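Long-range contact in putative polyketide synthase (PDB 6HP2), which is a trans-AT polyketide synthase, probably of the bacillaene pathway, whose O-methyltransferase domain, present here, binds S-adenosyl-L-homocysteine: residues 104-115 with 139-150. Numbering follows the deposited sequence.
With SAH (S-adenosyl-L-homocysteine), chain B.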
loop_
_atom_site.group_PDB
_atom_site.type_symbol
_atom_site.label_atom_id
_atom_site.label_comp_id
_atom_site.label_asym_id
_atom_site.label_seq_id
_atom_site.Cartn_x
_atom_site.Cartn_y
_atom_site.Cartn_z
ATOM N N CYS A 104 7.747 -0.010 5.389
ATOM C CA CYS A 104 8.187 -1.017 4.433
ATOM C C CYS A 104 7.970 -2.486 4.875
ATOM O O CYS A 104 8.421 -3.390 4.151
ATOM C CB CYS A 104 9.671 -0.787 4.109
ATOM S SG CYS A 104 10.778 -0.890 5.620
ATOM N N GLY A 105 7.210 -2.756 5.933
ATOM C CA GLY A 105 6.893 -4.131 6.264
ATOM C C GLY A 105 8.187 -4.946 6.485
ATOM O O GLY A 105 9.090 -4.545 7.201
ATOM N N HIS A 106 8.269 -6.096 5.848
ATOM C CA HIS A 106 9.467 -6.921 5.889
ATOM C C HIS A 106 10.500 -6.539 4.852
ATOM O O HIS A 106 11.407 -7.344 4.600
ATOM C CB HIS A 106 9.099 -8.373 5.682
ATOM C CG HIS A 106 8.270 -8.955 6.801
ATOM N ND1 HIS A 106 7.469 -10.069 6.636
ATOM C CD2 HIS A 106 8.090 -8.556 8.083
ATOM C CE1 HIS A 106 6.833 -10.331 7.766
ATOM N NE2 HIS A 106 7.199 -9.433 8.666
ATOM N N GLY A 107 10.340 -5.382 4.194
ATOM C CA GLY A 107 11.350 -4.887 3.245
ATOM C C GLY A 107 11.290 -5.449 1.855
ATOM O O GLY A 107 12.191 -5.170 1.023
ATOM N N THR A 108 10.211 -6.153 1.536
ATOM C CA THR A 108 10.148 -6.911 0.293
ATOM C C THR A 108 10.296 -6.014 -0.935
ATOM O O THR A 108 11.064 -6.342 -1.846
ATOM C CB THR A 108 8.835 -7.701 0.251
ATOM O OG1 THR A 108 8.828 -8.644 1.357
ATOM C CG2 THR A 108 8.709 -8.510 -1.037
ATOM N N ASP A 109 9.559 -4.893 -0.988
ATOM C CA ASP A 109 9.680 -3.982 -2.138
ATOM C C ASP A 109 11.013 -3.236 -2.134
ATOM O O ASP A 109 11.629 -3.021 -3.188
ATOM C CB ASP A 109 8.531 -2.955 -2.185
ATOM C CG ASP A 109 7.194 -3.596 -2.510
ATOM O OD1 ASP A 109 7.107 -4.397 -3.469
ATOM O OD2 ASP A 109 6.227 -3.377 -1.757
ATOM N N VAL A 110 11.469 -2.811 -0.967
ATOM C CA VAL A 110 12.809 -2.235 -0.874
ATOM C C VAL A 110 13.851 -3.146 -1.509
ATOM O O VAL A 110 14.726 -2.698 -2.280
ATOM C CB VAL A 110 13.157 -1.922 0.586
ATOM C CG1 VAL A 110 14.654 -1.699 0.766
ATOM C CG2 VAL A 110 12.409 -0.713 1.048
ATOM N N ILE A 111 13.740 -4.434 -1.232
ATOM C CA ILE A 111 14.686 -5.429 -1.684
ATOM C C ILE A 111 14.469 -5.759 -3.141
ATOM O O ILE A 111 15.437 -5.836 -3.908
ATOM C CB ILE A 111 14.574 -6.707 -0.816
ATOM C CG1 ILE A 111 15.250 -6.474 0.518
ATOM C CG2 ILE A 111 15.150 -7.918 -1.558
ATOM C CD1 ILE A 111 14.766 -7.462 1.577
ATOM N N GLN A 112 13.224 -6.076 -3.517
ATOM C CA GLN A 112 12.976 -6.531 -4.887
ATOM C C GLN A 112 13.238 -5.426 -5.921
ATOM O O GLN A 112 13.689 -5.725 -7.046
ATOM C CB GLN A 112 11.556 -7.058 -5.045
ATOM C CG GLN A 112 11.309 -8.441 -4.365
ATOM C CD GLN A 112 9.844 -8.894 -4.499
ATOM O OE1 GLN A 112 8.951 -8.132 -4.945
ATOM N NE2 GLN A 112 9.585 -10.099 -4.096
ATOM N N ILE A 113 12.926 -4.154 -5.591
ATOM C CA ILE A 113 13.213 -3.066 -6.545
ATOM C C ILE A 113 14.724 -2.961 -6.764
ATOM O O ILE A 113 15.210 -2.780 -7.893
ATOM C CB ILE A 113 12.624 -1.724 -6.080
ATOM C CG1 ILE A 113 11.116 -1.752 -6.133
ATOM C CG2 ILE A 113 13.193 -0.570 -6.931
ATOM C CD1 ILE A 113 10.483 -0.596 -5.433
ATOM N N ALA A 114 15.486 -3.014 -5.674
ATOM C CA ALA A 114 16.937 -2.922 -5.777
ATOM C C ALA A 114 17.519 -4.104 -6.541
ATOM O O ALA A 114 18.490 -3.954 -7.306
ATOM C CB ALA A 114 17.558 -2.844 -4.385
ATOM N N GLU A 115 16.954 -5.293 -6.347
ATOM C CA GLU A 115 17.467 -6.451 -7.067
ATOM C C GLU A 115 17.163 -6.339 -8.552
ATOM O O GLU A 115 18.022 -6.611 -9.399
ATOM C CB GLU A 115 16.875 -7.746 -6.529
ATOM C CG GLU A 115 17.502 -8.310 -5.318
ATOM C CD GLU A 115 17.044 -9.748 -5.075
ATOM O OE1 GLU A 115 17.895 -10.662 -5.055
ATOM O OE2 GLU A 115 15.828 -9.957 -4.918
ATOM N N ILE A 139 18.432 -7.994 3.427
ATOM C CA ILE A 139 19.286 -7.187 2.571
ATOM C C ILE A 139 20.701 -7.739 2.594
ATOM O O ILE A 139 21.373 -7.846 1.559
ATOM C CB ILE A 139 19.250 -5.717 3.008
ATOM C CG1 ILE A 139 17.901 -5.078 2.591
ATOM C CG2 ILE A 139 20.430 -4.967 2.420
ATOM C CD1 ILE A 139 17.705 -3.692 3.107
ATOM N N ALA A 140 21.200 -8.052 3.780
ATOM C CA ALA A 140 22.559 -8.569 3.899
ATOM C C ALA A 140 22.714 -9.908 3.200
ATOM O O ALA A 140 23.688 -10.135 2.470
ATOM C CB ALA A 140 22.906 -8.669 5.387
ATOM N N GLN A 141 21.762 -10.812 3.420
ATOM C CA GLN A 141 21.878 -12.161 2.888
ATOM C C GLN A 141 21.876 -12.147 1.371
ATOM O O GLN A 141 22.456 -13.042 0.744
ATOM C CB GLN A 141 20.746 -13.040 3.424
ATOM C CG GLN A 141 20.883 -13.329 4.906
ATOM C CD GLN A 141 19.613 -13.854 5.535
ATOM O OE1 GLN A 141 18.652 -14.193 4.836
ATOM N NE2 GLN A 141 19.592 -13.909 6.863
ATOM N N LYS A 142 21.264 -11.130 0.769
ATOM C CA LYS A 142 21.255 -10.972 -0.684
ATOM C C LYS A 142 22.372 -10.045 -1.173
ATOM O O LYS A 142 22.443 -9.732 -2.372
ATOM C CB LYS A 142 19.861 -10.467 -1.143
ATOM C CG LYS A 142 18.794 -11.545 -0.898
ATOM C CD LYS A 142 17.408 -11.017 -0.763
ATOM C CE LYS A 142 16.700 -11.017 -2.096
ATOM N NZ LYS A 142 16.495 -12.369 -2.668
ATOM N N ASN A 143 23.235 -9.583 -0.273
ATOM C CA ASN A 143 24.381 -8.751 -0.656
ATOM C C ASN A 143 23.912 -7.465 -1.357
ATOM O O ASN A 143 24.484 -7.045 -2.355
ATOM C CB ASN A 143 25.312 -9.535 -1.565
ATOM C CG ASN A 143 26.698 -8.985 -1.579
ATOM O OD1 ASN A 143 27.054 -8.145 -0.748
ATOM N ND2 ASN A 143 27.504 -9.456 -2.521
ATOM N N LEU A 144 22.888 -6.817 -0.803
ATOM C CA LEU A 144 22.341 -5.592 -1.377
ATOM C C LEU A 144 22.626 -4.363 -0.522
ATOM O O LEU A 144 22.057 -3.298 -0.773
ATOM C CB LEU A 144 20.822 -5.715 -1.573
ATOM C CG LEU A 144 20.340 -6.730 -2.603
ATOM C CD1 LEU A 144 18.858 -6.996 -2.360
ATOM C CD2 LEU A 144 20.612 -6.238 -4.024
ATOM N N GLY A 145 23.476 -4.486 0.491
ATOM C CA GLY A 145 23.671 -3.429 1.465
ATOM C C GLY A 145 24.165 -2.108 0.926
ATOM O O GLY A 145 23.956 -1.082 1.573
ATOM N N ALA A 146 24.857 -2.103 -0.212
ATOM C CA ALA A 146 25.354 -0.849 -0.761
ATOM C C ALA A 146 24.262 -0.043 -1.433
ATOM O O ALA A 146 24.468 1.139 -1.743
ATOM C CB ALA A 146 26.482 -1.085 -1.785
ATOM N N ARG A 147 23.104 -0.639 -1.650
ATOM C CA ARG A 147 22.029 0.080 -2.345
ATOM C C ARG A 147 20.671 0.033 -1.664
ATOM O O ARG A 147 19.755 0.739 -2.089
ATOM C CB ARG A 147 21.869 -0.461 -3.758
ATOM C CG ARG A 147 23.046 -0.118 -4.639
ATOM C CD ARG A 147 22.793 -0.559 -6.051
ATOM N NE ARG A 147 22.638 -2.005 -6.186
ATOM C CZ ARG A 147 21.490 -2.637 -6.393
ATOM N NH1 ARG A 147 20.329 -1.940 -6.513
ATOM N NH2 ARG A 147 21.502 -3.962 -6.565
ATOM N N ALA A 148 20.509 -0.754 -0.632
ATOM C CA ALA A 148 19.216 -0.856 0.060
ATOM C C ALA A 148 19.485 -0.787 1.543
ATOM O O ALA A 148 20.457 -1.395 2.009
ATOM C CB ALA A 148 18.514 -2.140 -0.267
ATOM N N LYS A 149 18.668 -0.003 2.261
ATOM C CA LYS A 149 18.862 0.143 3.687
ATOM C C LYS A 149 17.505 0.424 4.325
ATOM O O LYS A 149 16.714 1.227 3.806
ATOM C CB LYS A 149 19.837 1.257 4.029
ATOM C CG LYS A 149 20.228 1.285 5.512
ATOM C CD LYS A 149 21.235 2.388 5.806
ATOM C CE LYS A 149 21.754 2.302 7.239
ATOM N NZ LYS A 149 22.839 3.289 7.511
ATOM N N ILE A 150 17.250 -0.213 5.470
ATOM C CA ILE A 150 15.988 -0.007 6.183
ATOM C C ILE A 150 16.265 0.599 7.548
ATOM O O ILE A 150 17.199 0.181 8.244
ATOM C CB ILE A 150 15.207 -1.324 6.321
ATOM C CG1 ILE A 150 14.734 -1.735 4.926
ATOM C CG2 ILE A 150 14.043 -1.149 7.288
ATOM C CD1 ILE A 150 14.286 -3.187 4.830
HETATM N N SAH B . 4.134 -1.858 2.900
HETATM C CA SAH B . 4.385 -3.169 3.491
HETATM C CB SAH B . 3.892 -3.252 4.930
HETATM C CG SAH B . 2.484 -2.741 5.178
HETATM S SD SAH B . 1.955 -3.092 6.880
HETATM C C SAH B . 3.719 -4.203 2.618
HETATM O O SAH B . 3.810 -5.400 2.890
HETATM O OXT SAH B . 3.099 -3.839 1.624
HETATM C "C5'" SAH B . 2.137 -1.418 7.538
HETATM C "C4'" SAH B . 3.600 -0.996 7.655
HETATM O "O4'" SAH B . 3.642 0.396 8.042
HETATM C "C3'" SAH B . 4.323 -1.738 8.827
HETATM O "O3'" SAH B . 5.618 -2.071 8.302
HETATM C "C2'" SAH B . 4.440 -0.725 9.964
HETATM O "O2'" SAH B . 5.552 -0.886 10.794
HETATM C "C1'" SAH B . 4.515 0.584 9.147
HETATM N N9 SAH B . 4.173 1.810 9.865
HETATM C C8 SAH B . 3.013 2.116 10.518
HETATM N N7 SAH B . 3.185 3.324 11.063
HETATM C C5 SAH B . 4.403 3.803 10.714
HETATM C C6 SAH B . 5.096 4.975 10.991
HETATM N N6 SAH B . 4.595 5.993 11.690
HETATM N N1 SAH B . 6.338 5.150 10.456
HETATM C C2 SAH B . 6.952 4.143 9.734
HETATM N N3 SAH B . 6.270 2.978 9.496
HETATM C C4 SAH B . 5.048 2.802 10.013
#
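The guanidinium of Arg147 meets Ala114 through its edge: the carbonyl oxygen lies almost in the guanidinium plane and takes bonds from both terminal nitrogens, 2.8 Å from Arg147 NH1 to Ala114 O and 3.1 Å from Arg147 NH2 to the same atom. Both donors stand on one face of the carbonyl plane, NH2 well above it. A bend at chi3 (-63°) turns the arginine end-on to this oxygen near the end of helix 108-116, and NH1 also bonds Ile120 O, so helix and following loop are tied together. Beside this grip, Glu115 CG lies 3.5 Å from Leu144 CD1, and the carboxylate goes on to Lys142, crossed at about a right angle, in a weak salt bridge, 3.3 Å from Lys142 NZ to Glu115 OE1. Ile111 brings two branches to the interface: CG2, anti to the backbone N, meets Lys142 CE and Leu144 CD1, whereas CG1 packs 3.6 Å from Ile139 CG1. Farther along, Val110 CG1 rests against Ala148 CB, Ile150 CD1 sits 3.7 Å from Gly107 CA, and Ile150 CG2 touches Cys104 SG. The example illustrates the Rossmann-like methyltransferase fold, whose glycine-bearing loop after the first strand, 98-101, lies against the bound S-adenosyl-L-homocysteine, the product left by the methyl donor; there Gly105 N gives a weak bond to its O3'. The axes of segments 108-115 and 148-150 approach to 8.6 Å and run antiparallel, at 172°; they belong to helix 108-116 and to edge strand 148-152, with the end of helix 129-141 alongside and strand 121-126 next in the sheet.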